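Local structure of hypothetical protein PH1952 (Pyrococcus horikoshii, 1ZJJ) at residues L205-D210 with A217-F222; A3-M8 with E198-E203. The protein is of unknown precise function but is probably a magnesium-dependent phosphatase of the haloacid dehalogenase (HAD) superfamily. One frame throughout, in Å; residues are numbered along the deposited sequence.

Contact 1: L205-D210 with A217-F222. With MG (magnesium ion), chain D.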
ATOM      1  N   LEU B 205      12.681  -0.432 -32.707  1.00 24.51           N
ATOM      2  CA  LEU B 205      13.045  -0.850 -31.359  1.00 23.85           C
ATOM      3  C   LEU B 205      12.641  -2.260 -30.975  1.00 22.90           C
ATOM      4  O   LEU B 205      11.540  -2.706 -31.290  1.00 22.59           O
ATOM      5  CB  LEU B 205      12.438   0.120 -30.337  1.00 24.09           C
ATOM      6  CG  LEU B 205      12.758   1.608 -30.486  1.00 24.13           C
ATOM      7  CD1 LEU B 205      11.993   2.402 -29.430  1.00 19.84           C
ATOM      8  CD2 LEU B 205      14.258   1.820 -30.348  1.00 25.01           C
ATOM      9  N   TRP B 206      13.552  -2.948 -30.288  1.00 21.62           N
ATOM     10  CA  TRP B 206      13.319  -4.300 -29.783  1.00 19.86           C
ATOM     11  C   TRP B 206      13.460  -4.228 -28.261  1.00 17.82           C
ATOM     12  O   TRP B 206      14.346  -3.542 -27.749  1.00 18.20           O
ATOM     13  CB  TRP B 206      14.364  -5.285 -30.302  1.00 19.45           C
ATOM     14  CG  TRP B 206      14.247  -5.670 -31.745  1.00 21.65           C
ATOM     15  CD1 TRP B 206      13.442  -5.104 -32.696  1.00 22.20           C
ATOM     16  CD2 TRP B 206      15.012  -6.679 -32.414  1.00 22.45           C
ATOM     17  NE1 TRP B 206      13.667  -5.698 -33.918  1.00 22.67           N
ATOM     18  CE2 TRP B 206      14.625  -6.666 -33.773  1.00 22.56           C
ATOM     19  CE3 TRP B 206      15.991  -7.590 -31.994  1.00 23.68           C
ATOM     20  CZ2 TRP B 206      15.184  -7.533 -34.721  1.00 23.38           C
ATOM     21  CZ3 TRP B 206      16.548  -8.452 -32.935  1.00 24.84           C
ATOM     22  CH2 TRP B 206      16.142  -8.414 -34.284  1.00 23.65           C
ATOM     23  N   MET B 207      12.590  -4.930 -27.549  1.00 17.64           N
ATOM     24  CA  MET B 207      12.627  -4.959 -26.087  1.00 16.83           C
ATOM     25  C   MET B 207      12.868  -6.396 -25.641  1.00 17.10           C
ATOM     26  O   MET B 207      12.133  -7.304 -26.024  1.00 18.11           O
ATOM     27  CB  MET B 207      11.299  -4.468 -25.510  1.00 16.85           C
ATOM     28  CG  MET B 207      11.229  -4.455 -23.987  1.00 16.63           C
ATOM     29  SD  MET B 207      12.340  -3.234 -23.265  1.00 17.87           S
ATOM     30  CE  MET B 207      12.928  -4.117 -21.792  1.00 19.54           C
ATOM     31  N   VAL B 208      13.904  -6.603 -24.840  1.00 15.15           N
ATOM     32  CA  VAL B 208      14.226  -7.935 -24.348  1.00 15.32           C
ATOM     33  C   VAL B 208      14.074  -7.958 -22.828  1.00 17.01           C
ATOM     34  O   VAL B 208      14.773  -7.228 -22.115  1.00 18.20           O
ATOM     35  CB  VAL B 208      15.674  -8.326 -24.708  1.00 15.07           C
ATOM     36  CG1 VAL B 208      15.981  -9.703 -24.171  1.00 15.45           C
ATOM     37  CG2 VAL B 208      15.883  -8.260 -26.220  1.00 14.01           C
ATOM     38  N   GLY B 209      13.161  -8.789 -22.332  1.00 17.45           N
ATOM     39  CA  GLY B 209      12.940  -8.861 -20.894  1.00 18.12           C
ATOM     40  C   GLY B 209      12.514 -10.224 -20.392  1.00 18.63           C
ATOM     41  O   GLY B 209      12.333 -11.157 -21.177  1.00 19.75           O
ATOM     42  N   ASP B 210      12.358 -10.346 -19.074  1.00 18.96           N
ATOM     43  CA  ASP B 210      11.946 -11.610 -18.469  1.00 19.00           C
ATOM     44  C   ASP B 210      10.617 -11.490 -17.733  1.00 18.29           C
ATOM     45  O   ASP B 210      10.109 -12.484 -17.219  1.00 18.62           O
ATOM     46  CB  ASP B 210      13.007 -12.113 -17.489  1.00 18.67           C
ATOM     47  CG  ASP B 210      13.126 -11.227 -16.276  1.00 19.10           C
ATOM     48  OD1 ASP B 210      13.354 -10.023 -16.483  1.00 14.93           O
ATOM     49  OD2 ASP B 210      12.987 -11.724 -15.136  1.00 17.70           O
ATOM     50  N   ALA B 217       4.762  -6.161 -21.625  1.00 18.31           N
ATOM     51  CA  ALA B 217       3.619  -5.259 -21.711  1.00 18.37           C
ATOM     52  C   ALA B 217       4.077  -3.945 -22.343  1.00 17.70           C
ATOM     53  O   ALA B 217       3.375  -3.342 -23.148  1.00 16.75           O
ATOM     54  CB  ALA B 217       3.053  -5.011 -20.323  1.00 19.03           C
ATOM     55  N   PHE B 218       5.280  -3.529 -21.967  1.00 16.90           N
ATOM     56  CA  PHE B 218       5.897  -2.304 -22.451  1.00 19.04           C
ATOM     57  C   PHE B 218       6.080  -2.360 -23.970  1.00 18.96           C
ATOM     58  O   PHE B 218       5.652  -1.463 -24.691  1.00 18.05           O
ATOM     59  CB  PHE B 218       7.254  -2.144 -21.756  1.00 17.83           C
ATOM     60  CG  PHE B 218       7.976  -0.865 -22.073  1.00 19.84           C
ATOM     61  CD1 PHE B 218       7.384   0.369 -21.836  1.00 19.63           C
ATOM     62  CD2 PHE B 218       9.288  -0.898 -22.542  1.00 19.68           C
ATOM     63  CE1 PHE B 218       8.090   1.556 -22.059  1.00 20.48           C
ATOM     64  CE2 PHE B 218      10.003   0.274 -22.767  1.00 20.16           C
ATOM     65  CZ  PHE B 218       9.403   1.507 -22.524  1.00 20.62           C
ATOM     66  N   ALA B 219       6.712  -3.428 -24.445  1.00 19.78           N
ATOM     67  CA  ALA B 219       6.973  -3.601 -25.873  1.00 20.05           C
ATOM     68  C   ALA B 219       5.698  -3.552 -26.707  1.00 21.17           C
ATOM     69  O   ALA B 219       5.641  -2.856 -27.721  1.00 21.52           O
ATOM     70  CB  ALA B 219       7.690  -4.906 -26.110  1.00 19.50           C
ATOM     71  N   LYS B 220       4.684  -4.292 -26.270  1.00 22.39           N
ATOM     72  CA  LYS B 220       3.404  -4.342 -26.976  1.00 24.12           C
ATOM     73  C   LYS B 220       2.641  -3.024 -27.006  1.00 24.56           C
ATOM     74  O   LYS B 220       2.045  -2.682 -28.018  1.00 25.56           O
ATOM     75  CB  LYS B 220       2.517  -5.420 -26.365  1.00 26.17           C
ATOM     76  CG  LYS B 220       3.132  -6.791 -26.414  1.00 29.52           C
ATOM     77  CD  LYS B 220       3.788  -7.049 -27.759  1.00 32.63           C
ATOM     78  CE  LYS B 220       2.768  -7.542 -28.775  1.00 35.66           C
ATOM     79  NZ  LYS B 220       1.830  -8.572 -28.258  1.00 39.40           N
ATOM     80  N   LYS B 221       2.643  -2.296 -25.896  1.00 23.94           N
ATOM     81  CA  LYS B 221       1.940  -1.021 -25.834  1.00 24.89           C
ATOM     82  C   LYS B 221       2.580   0.035 -26.719  1.00 24.68           C
ATOM     83  O   LYS B 221       1.896   0.910 -27.239  1.00 24.90           O
ATOM     84  CB  LYS B 221       1.874  -0.521 -24.387  1.00 25.68           C
ATOM     85  CG  LYS B 221       0.898  -1.314 -23.522  1.00 27.07           C
ATOM     86  CD  LYS B 221       1.006  -0.956 -22.048  1.00 30.47           C
ATOM     87  CE  LYS B 221       1.016   0.553 -21.844  1.00 30.18           C
ATOM     88  NZ  LYS B 221       1.179   0.903 -20.414  1.00 34.58           N
ATOM     89  N   PHE B 222       3.891  -0.054 -26.910  1.00 24.35           N
ATOM     90  CA  PHE B 222       4.579   0.935 -27.730  1.00 24.22           C
ATOM     91  C   PHE B 222       5.167   0.439 -29.052  1.00 24.73           C
ATOM     92  O   PHE B 222       6.013   1.095 -29.657  1.00 24.05           O
ATOM     93  CB  PHE B 222       5.629   1.638 -26.874  1.00 23.93           C
ATOM     94  CG  PHE B 222       5.040   2.302 -25.669  1.00 23.11           C
ATOM     95  CD1 PHE B 222       4.236   3.430 -25.807  1.00 22.85           C
ATOM     96  CD2 PHE B 222       5.206   1.746 -24.403  1.00 23.92           C
ATOM     97  CE1 PHE B 222       3.598   3.992 -24.698  1.00 23.30           C
ATOM     98  CE2 PHE B 222       4.575   2.299 -23.294  1.00 23.73           C
ATOM     99  CZ  PHE B 222       3.769   3.423 -23.441  1.00 22.85           C
TER
HETATM  100 MG    MG D1002      13.945  -8.372 -15.057  1.00 21.90          MG
HETATM  101  O   HOH W   1      13.097  -9.591 -13.492  1.00 18.11           O
HETATM  102  O   HOH W   2      12.094  -7.376 -15.502  1.00 16.78           O
HETATM  103  O   HOH W   3      14.405  -6.873 -13.741  1.00 13.22           O
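The carboxylate of D210 is gripped on both oxygens: OD2 accepts a hydrogen bond from water 1 at 2.7 Å and another from the backbone N of V233, while OD1 is bonded to the magnesium ion at 2.3 Å. Three residues before D210, on strand 204-209, M207 rests on F218 and A219 of the helix that follows, the first half of a beta-alpha-beta crossover (strand 204-209, helix 212-221, strand 225-229) in the Rossmann-like HAD core. Three waters, D7 OD2 and D9 O complete a six-coordinate metal. With one oxygen on the ion and the other held by a ligand water and a backbone amide, the carboxylate has little scope to rotate.

Behind this site the helix packs by apolar contact alone, with no hydrogen bond between the two segments. M207 CB meets A219 CB at 3.7 Å, and so small a residue at that point lets the backbones approach, M207 CA lying 5.8 Å from A219 CA. M207 CG is anti to the backbone N (chi1 -180°); the bend at chi2 (67°) brings SD to the rim of the F218 ring, and chi3 then sets the direction of CE. F218, its CG likewise anti to N (chi1 -176°), extends toward the strand, and the two side chains cross at about a right angle. Their meeting is a Met-aromatic contact made at the rim: SD lies 5.2 Å from the centroid of the F218 ring, practically in the ring plane. It is the ring carbon CD2 of F218 that comes nearest to M207 SD, at 3.9 Å.

Contact 2: A3-M8 with E198-E203; sequences AIIFDM and EMFPGE. With MG (magnesium ion), chain D.
F200 lies against the N-terminal strand of the HAD core, with A3 over its ring and I5 beside it. A3 CB sits 4.0 Å above one face of the F200 ring, offset toward the rim on the CG side. The opposite face is taken by the CG of M199, the preceding residue, so the ring is held between strand and helix end. I5 slides past F200 in the opposite direction; its CD1, folded back by a chi2 of -58°, reaches F200 CE2 at 3.7 Å in an oblique approach. A3 has a second neighbour in E203, whose CB lies 3.8 Å from A3 CB before the chain bends at chi2 and leads its carboxylate away from the strand. These contacts are apolar, and no hydrogen bond joins the segments. Were F200 cut back to an alanine, A3 CB, I5 CD1 and M199 CG would probably lose the surface they share, and a gap would be likely to open between the strand and the end of the helix.

One shell out, R197 steadies the turn that presents F200: its NH1 and NH2 donate hydrogen bonds to the backbone oxygens of F200 and E203 respectively. Farther along the strand's path, D7 binds the magnesium ion through OD2 at 2.2 Å, while its OD1 forms a salt bridge with K187. With D9 it is consistent with the HAD DxDx(T/V) motif, whose first aspartate acts as nucleophile in relatives. The strand is flanked in the sheet by 36-40 and 204-209: F200 also reaches A37, and A3 touches L205. I4 and F6 project to the other side, against helix 22-31.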
ATOM      1  N   ALA B   3      17.538  -1.080 -32.913  1.00 22.34           N
ATOM      2  CA  ALA B   3      18.178  -0.735 -31.649  1.00 20.97           C
ATOM      3  C   ALA B   3      17.558  -1.704 -30.646  1.00 20.00           C
ATOM      4  O   ALA B   3      16.345  -1.913 -30.648  1.00 19.42           O
ATOM      5  CB  ALA B   3      17.877   0.728 -31.255  1.00 20.59           C
ATOM      6  N   ILE B   4      18.381  -2.306 -29.799  1.00 18.07           N
ATOM      7  CA  ILE B   4      17.860  -3.270 -28.848  1.00 17.27           C
ATOM      8  C   ILE B   4      17.934  -2.765 -27.412  1.00 16.01           C
ATOM      9  O   ILE B   4      18.979  -2.320 -26.942  1.00 15.20           O
ATOM     10  CB  ILE B   4      18.612  -4.623 -28.976  1.00 18.26           C
ATOM     11  CG1 ILE B   4      18.618  -5.080 -30.446  1.00 17.19           C
ATOM     12  CG2 ILE B   4      17.938  -5.682 -28.103  1.00 19.91           C
ATOM     13  CD1 ILE B   4      19.421  -6.342 -30.711  1.00 15.33           C
ATOM     14  N   ILE B   5      16.799  -2.831 -26.729  1.00 16.35           N
ATOM     15  CA  ILE B   5      16.699  -2.395 -25.342  1.00 14.15           C
ATOM     16  C   ILE B   5      16.623  -3.640 -24.448  1.00 16.24           C
ATOM     17  O   ILE B   5      15.784  -4.518 -24.672  1.00 17.51           O
ATOM     18  CB  ILE B   5      15.423  -1.544 -25.134  1.00 17.00           C
ATOM     19  CG1 ILE B   5      15.317  -0.476 -26.229  1.00 15.57           C
ATOM     20  CG2 ILE B   5      15.440  -0.903 -23.746  1.00 15.24           C
ATOM     21  CD1 ILE B   5      16.506   0.461 -26.311  1.00 16.11           C
ATOM     22  N   PHE B   6      17.499  -3.723 -23.447  1.00 14.93           N
ATOM     23  CA  PHE B   6      17.515  -4.872 -22.539  1.00 14.70           C
ATOM     24  C   PHE B   6      17.158  -4.558 -21.096  1.00 15.49           C
ATOM     25  O   PHE B   6      17.678  -3.607 -20.505  1.00 14.41           O
ATOM     26  CB  PHE B   6      18.898  -5.533 -22.459  1.00 14.23           C
ATOM     27  CG  PHE B   6      19.430  -6.043 -23.767  1.00 15.99           C
ATOM     28  CD1 PHE B   6      20.073  -5.185 -24.649  1.00 16.69           C
ATOM     29  CD2 PHE B   6      19.330  -7.394 -24.095  1.00 15.06           C
ATOM     30  CE1 PHE B   6      20.619  -5.663 -25.836  1.00 17.98           C
ATOM     31  CE2 PHE B   6      19.873  -7.883 -25.283  1.00 17.30           C
ATOM     32  CZ  PHE B   6      20.519  -7.013 -26.153  1.00 16.76           C
ATOM     33  N   ASP B   7      16.287  -5.381 -20.527  1.00 16.01           N
ATOM     34  CA  ASP B   7      15.962  -5.258 -19.115  1.00 16.68           C
ATOM     35  C   ASP B   7      17.231  -5.862 -18.521  1.00 17.06           C
ATOM     36  O   ASP B   7      17.980  -6.527 -19.239  1.00 14.62           O
ATOM     37  CB  ASP B   7      14.767  -6.128 -18.749  1.00 17.28           C
ATOM     38  CG  ASP B   7      14.638  -6.323 -17.256  1.00 20.50           C
ATOM     39  OD1 ASP B   7      14.370  -5.337 -16.536  1.00 18.62           O
ATOM     40  OD2 ASP B   7      14.822  -7.466 -16.809  1.00 19.61           O
ATOM     41  N   MET B   8      17.483  -5.660 -17.232  1.00 16.12           N
ATOM     42  CA  MET B   8      18.702  -6.195 -16.638  1.00 17.52           C
ATOM     43  C   MET B   8      18.582  -7.491 -15.826  1.00 18.67           C
ATOM     44  O   MET B   8      18.951  -8.564 -16.314  1.00 17.95           O
ATOM     45  CB  MET B   8      19.376  -5.097 -15.810  1.00 20.00           C
ATOM     46  CG  MET B   8      19.703  -3.869 -16.660  1.00 23.43           C
ATOM     47  SD  MET B   8      20.495  -2.495 -15.791  1.00 29.73           S
ATOM     48  CE  MET B   8      22.165  -2.907 -15.983  1.00 25.51           C
ATOM     49  N   GLU B 198      13.854   9.169 -27.154  1.00 29.30           N
ATOM     50  CA  GLU B 198      14.681  10.356 -27.165  1.00 29.68           C
ATOM     51  C   GLU B 198      16.136   9.967 -27.451  1.00 29.39           C
ATOM     52  O   GLU B 198      16.862  10.682 -28.140  1.00 28.32           O
ATOM     53  CB  GLU B 198      14.526  11.047 -25.789  1.00 32.78           C
ATOM     54  CG  GLU B 198      15.596  12.045 -25.381  1.00 37.70           C
ATOM     55  CD  GLU B 198      15.707  13.211 -26.319  1.00 41.30           C
ATOM     56  OE1 GLU B 198      14.708  13.554 -26.983  1.00 42.08           O
ATOM     57  OE2 GLU B 198      16.812  13.787 -26.399  1.00 45.39           O
ATOM     58  N   MET B 199      16.542   8.809 -26.942  1.00 28.43           N
ATOM     59  CA  MET B 199      17.908   8.315 -27.135  1.00 27.44           C
ATOM     60  C   MET B 199      18.091   7.725 -28.541  1.00 28.42           C
ATOM     61  O   MET B 199      19.112   7.924 -29.181  1.00 27.85           O
ATOM     62  CB  MET B 199      18.231   7.238 -26.106  1.00 27.64           C
ATOM     63  CG  MET B 199      19.653   6.714 -26.197  1.00 28.03           C
ATOM     64  SD  MET B 199      20.028   5.482 -24.931  1.00 28.96           S
ATOM     65  CE  MET B 199      19.509   6.361 -23.464  1.00 31.46           C
ATOM     66  N   PHE B 200      17.088   6.991 -29.001  1.00 27.15           N
ATOM     67  CA  PHE B 200      17.120   6.382 -30.311  1.00 28.74           C
ATOM     68  C   PHE B 200      15.890   6.875 -31.072  1.00 31.06           C
ATOM     69  O   PHE B 200      14.865   6.220 -31.097  1.00 29.85           O
ATOM     70  CB  PHE B 200      17.074   4.864 -30.180  1.00 29.42           C
ATOM     71  CG  PHE B 200      18.119   4.293 -29.269  1.00 27.33           C
ATOM     72  CD1 PHE B 200      19.452   4.234 -29.658  1.00 28.48           C
ATOM     73  CD2 PHE B 200      17.764   3.832 -28.006  1.00 28.94           C
ATOM     74  CE1 PHE B 200      20.427   3.722 -28.793  1.00 27.85           C
ATOM     75  CE2 PHE B 200      18.722   3.323 -27.139  1.00 27.49           C
ATOM     76  CZ  PHE B 200      20.054   3.269 -27.529  1.00 27.49           C
ATOM     77  N   PRO B 201      15.979   8.041 -31.726  1.00 31.66           N
ATOM     78  CA  PRO B 201      14.917   8.699 -32.506  1.00 33.28           C
ATOM     79  C   PRO B 201      14.089   8.000 -33.596  1.00 33.64           C
ATOM     80  O   PRO B 201      12.876   7.979 -33.496  1.00 34.72           O
ATOM     81  CB  PRO B 201      15.614   9.954 -33.043  1.00 33.31           C
ATOM     82  CG  PRO B 201      16.591  10.294 -32.001  1.00 33.70           C
ATOM     83  CD  PRO B 201      17.177   8.884 -31.694  1.00 31.72           C
ATOM     84  N   GLY B 202      14.720   7.428 -34.612  1.00 34.59           N
ATOM     85  CA  GLY B 202      13.927   6.794 -35.654  1.00 34.66           C
ATOM     86  C   GLY B 202      14.148   5.297 -35.851  1.00 34.69           C
ATOM     87  O   GLY B 202      13.704   4.739 -36.841  1.00 36.04           O
ATOM     88  N   GLU B 203      14.827   4.630 -34.918  1.00 33.13           N
ATOM     89  CA  GLU B 203      15.128   3.194 -35.038  1.00 31.72           C
ATOM     90  C   GLU B 203      13.945   2.262 -34.793  1.00 29.90           C
ATOM     91  O   GLU B 203      12.946   2.632 -34.159  1.00 28.29           O
ATOM     92  CB  GLU B 203      16.267   2.793 -34.068  1.00 34.11           C
ATOM     93  CG  GLU B 203      17.652   3.194 -34.554  1.00 36.55           C
ATOM     94  CD  GLU B 203      18.167   4.423 -33.888  1.00 39.68           C
ATOM     95  OE1 GLU B 203      19.380   4.659 -33.998  1.00 40.28           O
ATOM     96  OE2 GLU B 203      17.387   5.152 -33.247  1.00 40.12           O
TER
HETATM   97 MG    MG D1002      13.945  -8.372 -15.057  1.00 21.90          MG
HETATM   98  O   HOH W   3      14.405  -6.873 -13.741  1.00 13.22           O
HETATM   99  O   HOH W   2      12.094  -7.376 -15.502  1.00 16.78           O
HETATM  100  O   HOH W   1      13.097  -9.591 -13.492  1.00 18.11           O

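In the fold
Contacts 1 and 2 illustrate how adjacent parallel strands can bring distant parts of a sequence to one metal. Their centres are 10 Å apart, and strands 2-6 and 204-209 are neighbours in the sheet, probably joined by hydrogen bonds from I5 N to W206 O and from V208 N to I5 O, each 2.8 Å. Helix 190-199 leads through the short loop 200-203 into strand 204-209, so contact 2 closes just before contact 1 opens along the chain. At the carboxyl ends of the strands, D7 and D210 both bind the magnesium ion, which also carries three waters. M207 links packing to site: its CE lies 3.8 Å from D7 N.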